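Local atomic coordinates of RNA silencing suppressor p19 (Carnation Italian ringspot virus, PDB entry 6BJV), a protein that suppresses RNA silencing in the infected plant by binding short interfering RNAs as a homodimer, selecting them by the length of their duplex region. Residues Gly25-Phe30 and Asn96-Arg101; Asn55-Lys60 and Tyr73-Arg78; Gly109-Ile114 and Thr122-Ser127. All coordinates share one frame; numbering follows the deposited sequence.

Interaction 1. Residues Gly25-Phe30 and Asn96-Arg101; sequences GITSPF and NYAASR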
loop_
_atom_site.group_PDB
_atom_site.type_symbol
_atom_site.label_atom_id
_atom_site.label_comp_id
_atom_site.label_asym_id
_atom_site.label_seq_id
_atom_site.Cartn_x
_atom_site.Cartn_y
_atom_site.Cartn_z
ATOM N N GLY A 25 4.868 -13.351 26.439
ATOM C CA GLY A 25 4.428 -14.549 25.763
ATOM C C GLY A 25 3.654 -14.271 24.497
ATOM O O GLY A 25 3.331 -15.214 23.764
ATOM N N ILE A 26 3.369 -13.003 24.213
ATOM C CA ILE A 26 2.580 -12.642 23.042
ATOM C C ILE A 26 3.367 -12.999 21.788
ATOM O O ILE A 26 4.483 -12.512 21.575
ATOM C CB ILE A 26 2.204 -11.153 23.071
ATOM C CG1 ILE A 26 1.292 -10.815 21.893
ATOM C CG2 ILE A 26 3.448 -10.258 23.068
ATOM C CD1 ILE A 26 0.564 -9.500 22.051
ATOM N N THR A 27 2.789 -13.862 20.960
ATOM C CA THR A 27 3.453 -14.288 19.737
ATOM C C THR A 27 3.527 -13.126 18.757
ATOM O O THR A 27 2.537 -12.423 18.535
ATOM C CB THR A 27 2.704 -15.459 19.106
ATOM O OG1 THR A 27 1.431 -15.008 18.628
ATOM C CG2 THR A 27 2.501 -16.586 20.118
ATOM N N SER A 28 4.704 -12.924 18.172
ATOM C CA SER A 28 4.893 -11.874 17.187
ATOM C C SER A 28 5.070 -12.473 15.794
ATOM O O SER A 28 5.541 -13.606 15.657
ATOM C CB SER A 28 6.119 -11.015 17.520
ATOM O OG SER A 28 6.351 -10.051 16.508
ATOM N N PRO A 29 4.690 -11.744 14.739
ATOM C CA PRO A 29 4.970 -12.221 13.378
ATOM C C PRO A 29 6.397 -11.977 12.918
ATOM O O PRO A 29 6.814 -12.576 11.917
ATOM C CB PRO A 29 3.977 -11.424 12.521
ATOM C CG PRO A 29 3.766 -10.160 13.280
ATOM C CD PRO A 29 3.863 -10.524 14.738
ATOM N N PHE A 30 7.153 -11.129 13.610
ATOM C CA PHE A 30 8.516 -10.807 13.217
ATOM C C PHE A 30 9.505 -11.774 13.855
ATOM O O PHE A 30 9.290 -12.274 14.962
ATOM C CB PHE A 30 8.871 -9.375 13.620
ATOM C CG PHE A 30 8.080 -8.325 12.897
ATOM C CD1 PHE A 30 8.334 -8.042 11.566
ATOM C CD2 PHE A 30 7.092 -7.608 13.552
ATOM C CE1 PHE A 30 7.611 -7.071 10.898
ATOM C CE2 PHE A 30 6.366 -6.638 12.889
ATOM C CZ PHE A 30 6.628 -6.368 11.561
ATOM N N ASN A 96 1.511 -16.271 9.431
ATOM C CA ASN A 96 0.377 -17.171 9.617
ATOM C C ASN A 96 0.332 -17.697 11.046
ATOM O O ASN A 96 -0.735 -17.737 11.670
ATOM C CB ASN A 96 0.453 -18.328 8.622
ATOM C CG ASN A 96 0.072 -17.914 7.212
ATOM O OD1 ASN A 96 -0.726 -16.995 7.015
ATOM N ND2 ASN A 96 0.637 -18.596 6.220
ATOM N N TYR A 97 1.486 -18.100 11.580
ATOM C CA TYR A 97 1.555 -18.540 12.970
ATOM C C TYR A 97 1.018 -17.464 13.907
ATOM O O TYR A 97 0.159 -17.732 14.755
ATOM C CB TYR A 97 3.000 -18.898 13.317
ATOM C CG TYR A 97 3.200 -19.441 14.713
ATOM C CD1 TYR A 97 2.993 -20.785 14.993
ATOM C CD2 TYR A 97 3.615 -18.612 15.748
ATOM C CE1 TYR A 97 3.182 -21.287 16.266
ATOM C CE2 TYR A 97 3.807 -19.104 17.024
ATOM C CZ TYR A 97 3.592 -20.442 17.276
ATOM O OH TYR A 97 3.780 -20.938 18.545
ATOM N N ALA A 98 1.514 -16.233 13.763
ATOM C CA ALA A 98 1.015 -15.136 14.587
ATOM C C ALA A 98 -0.439 -14.820 14.259
ATOM O O ALA A 98 -1.225 -14.486 15.153
ATOM C CB ALA A 98 1.891 -13.897 14.396
ATOM N N ALA A 99 -0.816 -14.924 12.983
ATOM C CA ALA A 99 -2.190 -14.632 12.591
ATOM C C ALA A 99 -3.167 -15.595 13.252
ATOM O O ALA A 99 -4.239 -15.186 13.714
ATOM C CB ALA A 99 -2.322 -14.695 11.070
ATOM N N SER A 100 -2.810 -16.879 13.315
ATOM C CA SER A 100 -3.668 -17.881 13.936
ATOM C C SER A 100 -3.956 -17.587 15.402
ATOM O O SER A 100 -4.835 -18.232 15.985
ATOM C CB SER A 100 -3.021 -19.263 13.812
ATOM O OG SER A 100 -2.759 -19.585 12.457
ATOM N N ARG A 101 -3.246 -16.637 16.007
ATOM C CA ARG A 101 -3.384 -16.351 17.427
ATOM C C ARG A 101 -4.398 -15.255 17.725
ATOM O O ARG A 101 -4.819 -15.120 18.880
ATOM C CB ARG A 101 -2.021 -15.947 18.002
ATOM C CG ARG A 101 -0.917 -16.970 17.754
ATOM C CD ARG A 101 -0.715 -17.867 18.957
ATOM N NE ARG A 101 0.034 -19.078 18.630
ATOM C CZ ARG A 101 0.650 -19.850 19.521
ATOM N NH1 ARG A 101 0.636 -19.536 20.809
ATOM N NH2 ARG A 101 1.296 -20.937 19.123
#
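Thr27 packs against Ala98 and Arg101 at the centre of this contact between the loop that follows helix 7-16 and helix 92-99 with the residues that follow it. Followed outward, every side-chain atom of Thr27 meets the arginine. Its CB faces the aliphatic part of Arg101, with CG and CD both at 4.2 Å. At the branch the two arms part. OG1, set between the backbone N and the carbonyl carbon (chi1 68°), leans on the chain near its root, 3.2 Å from Arg101 CG. The methyl CG2 reaches further along, lies over one face of the guanidinium 3.6 Å from Arg101 NH1, and also touches the Tyr97 ring at an oblique angle, 4.2 Å from CE2. The two side chains cross at about a right angle, and the bend of the arginine at chi2 (-98°) carries its flat end past the methyl.

Deeper in, the methyl of Ala98 sits against the Ser28-Pro29 peptide, with its CB 3.5 Å from Pro29 N and 3.7 Å from Pro29 CB. Ser28 turns the other way: its OG accepts from Phe30 N at 3.2 Å, an ST turn that shapes the loop where it passes the helix. Beyond the contact, Pro29 also packs on Trp63, Phe65 and Phe70 of the sheet, while its carbonyl oxygen accepts a hydrogen bond from Ser94 OG on the same helix.

The 227 Å² buried here joins loop to helix by van der Waals packing, in which even the threonine hydroxyl and the guanidinium meet carbon atoms; directional polar bonds play no part between the two segments.

Interaction 2. Residues Asn55-Lys60 and Tyr73-Arg78; sequences NPLGFK and YLRYDR. With nucleotides of chain D.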
loop_
_atom_site.group_PDB
_atom_site.type_symbol
_atom_site.label_atom_id
_atom_site.label_comp_id
_atom_site.label_asym_id
_atom_site.label_seq_id
_atom_site.Cartn_x
_atom_site.Cartn_y
_atom_site.Cartn_z
ATOM N N ASN A 55 20.964 9.867 3.172
ATOM C CA ASN A 55 20.623 8.450 3.297
ATOM C C ASN A 55 19.783 8.196 4.551
ATOM O O ASN A 55 19.916 8.923 5.533
ATOM C CB ASN A 55 21.892 7.601 3.341
ATOM C CG ASN A 55 22.647 7.623 2.029
ATOM O OD1 ASN A 55 22.274 6.944 1.075
ATOM N ND2 ASN A 55 23.712 8.412 1.970
ATOM N N PRO A 56 18.919 7.166 4.527
ATOM C CA PRO A 56 18.149 6.831 5.731
ATOM C C PRO A 56 18.803 5.734 6.557
ATOM O O PRO A 56 19.456 4.840 6.009
ATOM C CB PRO A 56 16.802 6.377 5.160
ATOM C CG PRO A 56 17.122 5.874 3.757
ATOM C CD PRO A 56 18.531 6.307 3.398
ATOM N N LEU A 57 18.627 5.787 7.880
ATOM C CA LEU A 57 19.246 4.798 8.753
ATOM C C LEU A 57 18.545 3.447 8.689
ATOM O O LEU A 57 19.166 2.426 9.005
ATOM C CB LEU A 57 19.256 5.308 10.196
ATOM C CG LEU A 57 19.904 4.394 11.241
ATOM C CD1 LEU A 57 21.371 4.144 10.924
ATOM C CD2 LEU A 57 19.753 4.991 12.630
ATOM N N GLY A 58 17.279 3.416 8.298
ATOM C CA GLY A 58 16.560 2.162 8.220
ATOM C C GLY A 58 15.172 2.372 7.663
ATOM O O GLY A 58 14.907 3.360 6.975
ATOM N N PHE A 59 14.286 1.426 7.968
ATOM C CA PHE A 59 12.900 1.496 7.527
ATOM C C PHE A 59 11.993 1.000 8.643
ATOM O O PHE A 59 12.432 0.332 9.583
ATOM C CB PHE A 59 12.668 0.678 6.248
ATOM C CG PHE A 59 12.782 -0.808 6.444
ATOM C CD1 PHE A 59 14.007 -1.442 6.321
ATOM C CD2 PHE A 59 11.664 -1.571 6.736
ATOM C CE1 PHE A 59 14.117 -2.808 6.495
ATOM C CE2 PHE A 59 11.767 -2.938 6.911
ATOM C CZ PHE A 59 12.995 -3.557 6.791
ATOM N N LYS A 60 10.712 1.337 8.521
ATOM C CA LYS A 60 9.701 0.997 9.511
ATOM C C LYS A 60 8.631 0.147 8.842
ATOM O O LYS A 60 8.167 0.482 7.748
ATOM C CB LYS A 60 9.084 2.262 10.114
ATOM C CG LYS A 60 8.069 2.012 11.216
ATOM C CD LYS A 60 7.672 3.316 11.894
ATOM C CE LYS A 60 6.778 3.074 13.095
ATOM N NZ LYS A 60 6.561 4.319 13.880
ATOM N N TYR A 73 11.398 -1.570 13.455
ATOM C CA TYR A 73 12.293 -0.655 12.753
ATOM C C TYR A 73 13.642 -1.349 12.632
ATOM O O TYR A 73 14.318 -1.574 13.640
ATOM C CB TYR A 73 12.427 0.680 13.486
ATOM C CG TYR A 73 13.195 1.726 12.706
ATOM C CD1 TYR A 73 14.575 1.646 12.569
ATOM C CD2 TYR A 73 12.540 2.793 12.108
ATOM C CE1 TYR A 73 15.279 2.598 11.856
ATOM C CE2 TYR A 73 13.235 3.751 11.394
ATOM C CZ TYR A 73 14.605 3.649 11.272
ATOM O OH TYR A 73 15.303 4.597 10.563
ATOM N N LEU A 74 14.028 -1.690 11.408
ATOM C CA LEU A 74 15.275 -2.388 11.145
ATOM C C LEU A 74 16.244 -1.467 10.418
ATOM O O LEU A 74 15.838 -0.585 9.655
ATOM C CB LEU A 74 15.034 -3.646 10.308
ATOM C CG LEU A 74 14.023 -4.634 10.889
ATOM C CD1 LEU A 74 13.685 -5.705 9.872
ATOM C CD2 LEU A 74 14.549 -5.263 12.170
ATOM N N ARG A 75 17.534 -1.680 10.664
ATOM C CA ARG A 75 18.568 -0.897 10.008
ATOM C C ARG A 75 18.858 -1.481 8.632
ATOM O O ARG A 75 18.892 -2.701 8.454
ATOM C CB ARG A 75 19.838 -0.874 10.859
ATOM C CG ARG A 75 19.579 -0.578 12.332
ATOM C CD ARG A 75 20.323 0.654 12.810
ATOM N NE ARG A 75 19.927 1.022 14.167
ATOM C CZ ARG A 75 20.585 1.880 14.941
ATOM N NH1 ARG A 75 21.691 2.470 14.505
ATOM N NH2 ARG A 75 20.137 2.144 16.160
ATOM N N TYR A 76 19.061 -0.601 7.656
ATOM C CA TYR A 76 19.223 -1.027 6.270
ATOM C C TYR A 76 20.142 -0.049 5.557
ATOM O O TYR A 76 19.816 1.136 5.448
ATOM C CB TYR A 76 17.866 -1.110 5.572
ATOM C CG TYR A 76 17.933 -1.518 4.119
ATOM C CD1 TYR A 76 18.516 -2.721 3.741
ATOM C CD2 TYR A 76 17.395 -0.711 3.127
ATOM C CE1 TYR A 76 18.574 -3.098 2.415
ATOM C CE2 TYR A 76 17.446 -1.081 1.801
ATOM C CZ TYR A 76 18.033 -2.277 1.449
ATOM O OH TYR A 76 18.090 -2.652 0.128
ATOM N N ASP A 77 21.278 -0.549 5.070
ATOM C CA ASP A 77 22.272 0.269 4.385
ATOM C C ASP A 77 22.353 -0.045 2.893
ATOM O O ASP A 77 23.313 0.356 2.230
ATOM C CB ASP A 77 23.641 0.095 5.047
ATOM C CG ASP A 77 24.039 -1.359 5.200
ATOM O OD1 ASP A 77 23.876 -2.128 4.229
ATOM O OD2 ASP A 77 24.508 -1.735 6.294
ATOM N N ARG A 78 21.364 -0.762 2.356
ATOM C CA ARG A 78 21.244 -1.003 0.920
ATOM C C ARG A 78 22.383 -1.860 0.375
ATOM O O ARG A 78 22.707 -1.783 -0.811
ATOM C CB ARG A 78 21.152 0.314 0.143
ATOM C CG ARG A 78 19.916 1.130 0.476
ATOM C CD ARG A 78 19.740 2.295 -0.477
ATOM N NE ARG A 78 20.938 3.127 -0.550
ATOM C CZ ARG A 78 21.279 4.036 0.358
ATOM N NH1 ARG A 78 20.516 4.240 1.425
ATOM N NH2 ARG A 78 22.388 4.742 0.202
ATOM P P G D 2 9.396 5.630 15.396
ATOM O OP1 G D 2 8.806 4.279 15.227
ATOM O OP2 G D 2 8.832 6.772 14.632
ATOM O "O5'" G D 2 9.341 5.983 16.948
ATOM C "C5'" G D 2 9.835 5.070 17.917
ATOM C "C4'" G D 2 9.632 5.587 19.319
ATOM O "O4'" G D 2 10.481 6.742 19.552
ATOM C "C3'" G D 2 8.238 6.093 19.646
ATOM O "O3'" G D 2 7.314 5.055 19.919
ATOM C "C2'" G D 2 8.498 7.018 20.827
ATOM O "O2'" G D 2 8.683 6.284 22.029
ATOM C "C1'" G D 2 9.831 7.645 20.423
ATOM N N9 G D 2 9.646 8.930 19.727
ATOM C C8 G D 2 9.761 9.187 18.382
ATOM N N7 G D 2 9.530 10.435 18.078
ATOM C C5 G D 2 9.242 11.037 19.295
ATOM C C6 G D 2 8.914 12.382 19.602
ATOM O O6 G D 2 8.805 13.344 18.830
ATOM N N1 G D 2 8.699 12.555 20.967
ATOM C C2 G D 2 8.791 11.564 21.914
ATOM N N2 G D 2 8.550 11.924 23.182
ATOM N N3 G D 2 9.098 10.307 21.641
ATOM C C4 G D 2 9.308 10.120 20.322
#
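The open end of the beta hairpin formed by strands 58-65 and 68-75 is where these segments pair, beside the bound RNA. Phe59 and Leu74 form an antiparallel hydrogen-bonded pair: Phe59 N donates to Leu74 O at 3.0 Å, and Leu74 N returns the bond to Phe59 O. A weak bond from Tyr76 N to Leu57 O extends the pairing past the strand ends.

Gly58, opposite Arg75, leaves room for the Tyr73 side chain, whose chi1 of -172° swings the ring back across the neighbouring strand. One face of that ring rests on Phe59 O, 3.4 Å above its plane and offset toward the rim. On the other side of the sheet Phe59 and Leu74 lie side by side, Phe59 CZ 3.8 Å from Leu74 CD1, while Tyr76 CB meets the phenyl edge in plane. Helix 80-87 covers this side through Val86.

Leu57 CD2 lies over one face of the Arg75 guanidinium, 3.7 Å from NH1; the charge itself is paired with Glu41 in a salt bridge, which probably helps to hold the group against the leucine. Further out, the Asn55 amide and Arg78 guanidinium are nearly coplanar, 12° apart, although Asn55 is poorly ordered and their very short approach is doubtful.

Lys60 shares the Tyr73 side of the sheet. Its fully extended chain brings NZ to OP1 of G2 of chain D, a 2.6 Å hydrogen bond to the phosphate, and Tyr73 packs on a sugar. Such a hairpin, helix-backed on one side and RNA-facing on the other, is typical of the p19 fold.

Interaction 3. Residues Gly109-Ile114 and Thr122-Ser127; sequences GCTYSI and TISGGS. With nucleotides of chain D; nucleotides of chain C.
Tyr112 and Ile123 stand on one side of this antiparallel hairpin, and Thr111, Ser113, Thr122 and Ser124 on the side that meets the RNA. Ile123 CG1 approaches the tyrosine ring at its edge, near the ring plane, 4.5 Å from CD2. The phenol runs on to Glu61, which is hydrogen-bonded to its OH, and the ring meets Trp63 and Trp90. Cys110 shares this side; its sulfur, beside its own backbone N, lies 3.5 Å from Ser127 CB.

Across the RNA side, methyl faces hydroxyl twice. Thr111 CG2 lies 3.3 Å from Ser124 OG, and in the next non-hydrogen-bonded pair Thr122 CG2 is equally close to Ser113 OG. Ser113 holds that oxygen anti to its backbone N (chi1 -177°), 3.1 Å from C5' of C11 of chain C. Ser124 CB packs near O4' of U12 of chain D, and Gly109 CA lies 3.5 Å from O4' of A13 of chain D, with no side chain between them.

Two reciprocal pairs of backbone bonds, Cys110 with Gly125 and Tyr112 with Ile123, the latter with N-to-O distances of 2.8 and 2.7 Å, hold the strands in register. Thr122 to Ser124 also pair antiparallel with a strand of the second subunit. A continuous sheet across the dimer, presenting small residues to RNA sugars, is the hallmark of the p19 siRNA-binding surface.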
loop_
_atom_site.group_PDB
_atom_site.type_symbol
_atom_site.label_atom_id
_atom_site.label_comp_id
_atom_site.label_asym_id
_atom_site.label_seq_id
_atom_site.Cartn_x
_atom_site.Cartn_y
_atom_site.Cartn_z
ATOM N N GLY A 109 -10.004 -6.933 9.303
ATOM C CA GLY A 109 -9.082 -6.250 8.418
ATOM C C GLY A 109 -7.632 -6.474 8.792
ATOM O O GLY A 109 -7.226 -6.189 9.923
ATOM N N CYS A 110 -6.843 -6.989 7.852
ATOM C CA CYS A 110 -5.422 -7.224 8.054
ATOM C C CYS A 110 -4.618 -6.321 7.129
ATOM O O CYS A 110 -5.060 -5.986 6.027
ATOM C CB CYS A 110 -5.060 -8.690 7.800
ATOM S SG CYS A 110 -5.881 -9.849 8.920
ATOM N N THR A 111 -3.429 -5.929 7.585
ATOM C CA THR A 111 -2.622 -4.968 6.850
ATOM C C THR A 111 -1.143 -5.268 7.042
ATOM O O THR A 111 -0.726 -5.785 8.082
ATOM C CB THR A 111 -2.895 -3.526 7.302
ATOM O OG1 THR A 111 -2.489 -3.366 8.670
ATOM C CG2 THR A 111 -4.371 -3.171 7.167
ATOM N N TYR A 112 -0.357 -4.931 6.021
ATOM C CA TYR A 112 1.094 -4.853 6.128
ATOM C C TYR A 112 1.537 -3.510 5.574
ATOM O O TYR A 112 1.108 -3.114 4.486
ATOM C CB TYR A 112 1.793 -5.983 5.370
ATOM C CG TYR A 112 3.296 -5.816 5.315
ATOM C CD1 TYR A 112 4.094 -6.187 6.388
ATOM C CD2 TYR A 112 3.916 -5.277 4.195
ATOM C CE1 TYR A 112 5.465 -6.034 6.347
ATOM C CE2 TYR A 112 5.289 -5.121 4.143
ATOM C CZ TYR A 112 6.058 -5.501 5.223
ATOM O OH TYR A 112 7.424 -5.347 5.177
ATOM N N SER A 113 2.395 -2.817 6.316
ATOM C CA SER A 113 2.866 -1.499 5.923
ATOM C C SER A 113 4.379 -1.424 6.068
ATOM O O SER A 113 4.977 -2.100 6.910
ATOM C CB SER A 113 2.212 -0.396 6.763
ATOM O OG SER A 113 2.617 0.889 6.322
ATOM N N ILE A 114 4.991 -0.594 5.226
ATOM C CA ILE A 114 6.426 -0.349 5.295
ATOM C C ILE A 114 6.730 1.024 4.706
ATOM O O ILE A 114 6.285 1.349 3.600
ATOM C CB ILE A 114 7.216 -1.454 4.568
ATOM C CG1 ILE A 114 8.713 -1.128 4.570
ATOM C CG2 ILE A 114 6.701 -1.634 3.142
ATOM C CD1 ILE A 114 9.598 -2.257 4.074
ATOM N N THR A 122 1.451 -0.082 1.482
ATOM C CA THR A 122 0.558 -0.806 2.374
ATOM C C THR A 122 -0.218 -1.851 1.588
ATOM O O THR A 122 -0.704 -1.581 0.485
ATOM C CB THR A 122 -0.417 0.142 3.083
ATOM O OG1 THR A 122 -1.186 0.860 2.111
ATOM C CG2 THR A 122 0.334 1.129 3.962
ATOM N N ILE A 123 -0.326 -3.044 2.167
ATOM C CA ILE A 123 -1.068 -4.159 1.587
ATOM C C ILE A 123 -2.191 -4.497 2.557
ATOM O O ILE A 123 -1.928 -4.913 3.692
ATOM C CB ILE A 123 -0.167 -5.380 1.344
ATOM C CG1 ILE A 123 1.157 -4.965 0.689
ATOM C CG2 ILE A 123 -0.886 -6.409 0.485
ATOM C CD1 ILE A 123 1.015 -4.312 -0.670
ATOM N N SER A 124 -3.436 -4.316 2.118
ATOM C CA SER A 124 -4.596 -4.499 2.977
ATOM C C SER A 124 -5.582 -5.469 2.342
ATOM O O SER A 124 -5.662 -5.595 1.116
ATOM C CB SER A 124 -5.305 -3.164 3.258
ATOM O OG SER A 124 -4.467 -2.279 3.980
ATOM N N GLY A 125 -6.338 -6.148 3.196
ATOM C CA GLY A 125 -7.360 -7.068 2.741
ATOM C C GLY A 125 -7.935 -7.833 3.909
ATOM O O GLY A 125 -7.408 -7.808 5.026
ATOM N N GLY A 126 -9.039 -8.520 3.631
ATOM C CA GLY A 126 -9.678 -9.314 4.660
ATOM C C GLY A 126 -8.794 -10.458 5.116
ATOM O O GLY A 126 -7.990 -10.997 4.354
ATOM N N SER A 127 -8.954 -10.836 6.386
ATOM C CA SER A 127 -8.124 -11.885 6.967
ATOM C C SER A 127 -8.235 -13.203 6.211
ATOM O O SER A 127 -7.392 -14.087 6.405
ATOM C CB SER A 127 -8.501 -12.096 8.435
ATOM O OG SER A 127 -9.866 -12.445 8.563
ATOM P P A D 13 -12.026 -5.045 2.246
ATOM O OP1 A D 13 -12.000 -6.302 1.457
ATOM O OP2 A D 13 -12.841 -3.905 1.758
ATOM O "O5'" A D 13 -12.502 -5.396 3.724
ATOM C "C5'" A D 13 -11.886 -6.448 4.453
ATOM C "C4'" A D 13 -12.265 -6.417 5.912
ATOM O "O4'" A D 13 -11.829 -5.173 6.521
ATOM C "C3'" A D 13 -13.752 -6.465 6.218
ATOM O "O3'" A D 13 -14.301 -7.769 6.118
ATOM C "C2'" A D 13 -13.817 -5.872 7.618
ATOM O "O2'" A D 13 -13.441 -6.827 8.600
ATOM C "C1'" A D 13 -12.734 -4.796 7.540
ATOM N N9 A D 13 -13.292 -3.466 7.225
ATOM C C8 A D 13 -13.280 -2.793 6.027
ATOM N N7 A D 13 -13.861 -1.618 6.069
ATOM C C5 A D 13 -14.291 -1.509 7.384
ATOM C C6 A D 13 -14.981 -0.496 8.075
ATOM N N6 A D 13 -15.376 0.647 7.513
ATOM N N1 A D 13 -15.256 -0.702 9.383
ATOM C C2 A D 13 -14.861 -1.849 9.949
ATOM N N3 A D 13 -14.206 -2.873 9.405
ATOM C C4 A D 13 -13.949 -2.639 8.107
ATOM P P U D 12 -10.083 -0.185 -0.360
ATOM O OP1 U D 12 -10.141 -1.061 -1.556
ATOM O OP2 U D 12 -11.133 0.843 -0.146
ATOM O "O5'" U D 12 -10.030 -1.127 0.922
ATOM C "C5'" U D 12 -8.987 -2.076 1.067
ATOM C "C4'" U D 12 -8.942 -2.664 2.454
ATOM O "O4'" U D 12 -8.629 -1.634 3.431
ATOM C "C3'" U D 12 -10.232 -3.272 2.975
ATOM O "O3'" U D 12 -10.506 -4.554 2.438
ATOM C "C2'" U D 12 -9.999 -3.264 4.480
ATOM O "O2'" U D 12 -9.128 -4.316 4.870
ATOM C "C1'" U D 12 -9.261 -1.939 4.659
ATOM N N1 U D 12 -10.177 -0.834 5.026
ATOM C C2 U D 12 -10.553 -0.734 6.352
ATOM O O2 U D 12 -10.170 -1.508 7.211
ATOM N N3 U D 12 -11.399 0.308 6.638
ATOM C C4 U D 12 -11.896 1.239 5.750
ATOM O O4 U D 12 -12.651 2.121 6.162
ATOM C C5 U D 12 -11.464 1.070 4.396
ATOM C C6 U D 12 -10.639 0.062 4.091
ATOM P P C C 11 0.169 2.213 10.601
ATOM O OP1 C C 11 1.524 1.628 10.751
ATOM O OP2 C C 11 -0.401 3.036 11.697
ATOM O "O5'" C C 11 0.169 3.086 9.271
ATOM C "C5'" C C 11 0.582 2.517 8.040
ATOM C "C4'" C C 11 0.246 3.405 6.869
ATOM O "O4'" C C 11 -1.193 3.544 6.731
ATOM C "C3'" C C 11 0.736 4.839 6.953
ATOM O "O3'" C C 11 2.115 4.974 6.668
ATOM C "C2'" C C 11 -0.172 5.545 5.957
ATOM O "O2'" C C 11 0.249 5.312 4.621
ATOM C "C1'" C C 11 -1.495 4.817 6.190
ATOM N N1 C C 11 -2.375 5.552 7.127
ATOM C C2 C C 11 -3.123 6.616 6.615
ATOM O O2 C C 11 -3.018 6.893 5.410
ATOM N N3 C C 11 -3.938 7.311 7.439
ATOM C C4 C C 11 -4.021 6.981 8.728
ATOM N N4 C C 11 -4.840 7.697 9.501
ATOM C C5 C C 11 -3.267 5.902 9.278
ATOM C C6 C C 11 -2.463 5.221 8.450
#

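In the fold
Interaction 2 is nested along the chain inside the loop closed by interaction 1, and interaction 3 follows both. Interactions 2 and 3 lie in the two hairpins of one four-stranded antiparallel sheet, their centres 21 Å apart on opposite sides of the chain's centre. They touch where Phe59 and Lys60 pack on Ile114, since strands 58-65 and 109-116 are neighbours. Interaction 1, centred 15 Å from interaction 3 and 24 Å from interaction 2, ties the N-terminal loop to helix 92-99, which leads on to strand 109-116. Interactions 2 and 3 thus contact the RNA at separate places along the sheet, whereas interaction 1 stays about 10 Å from it at the nearest atom.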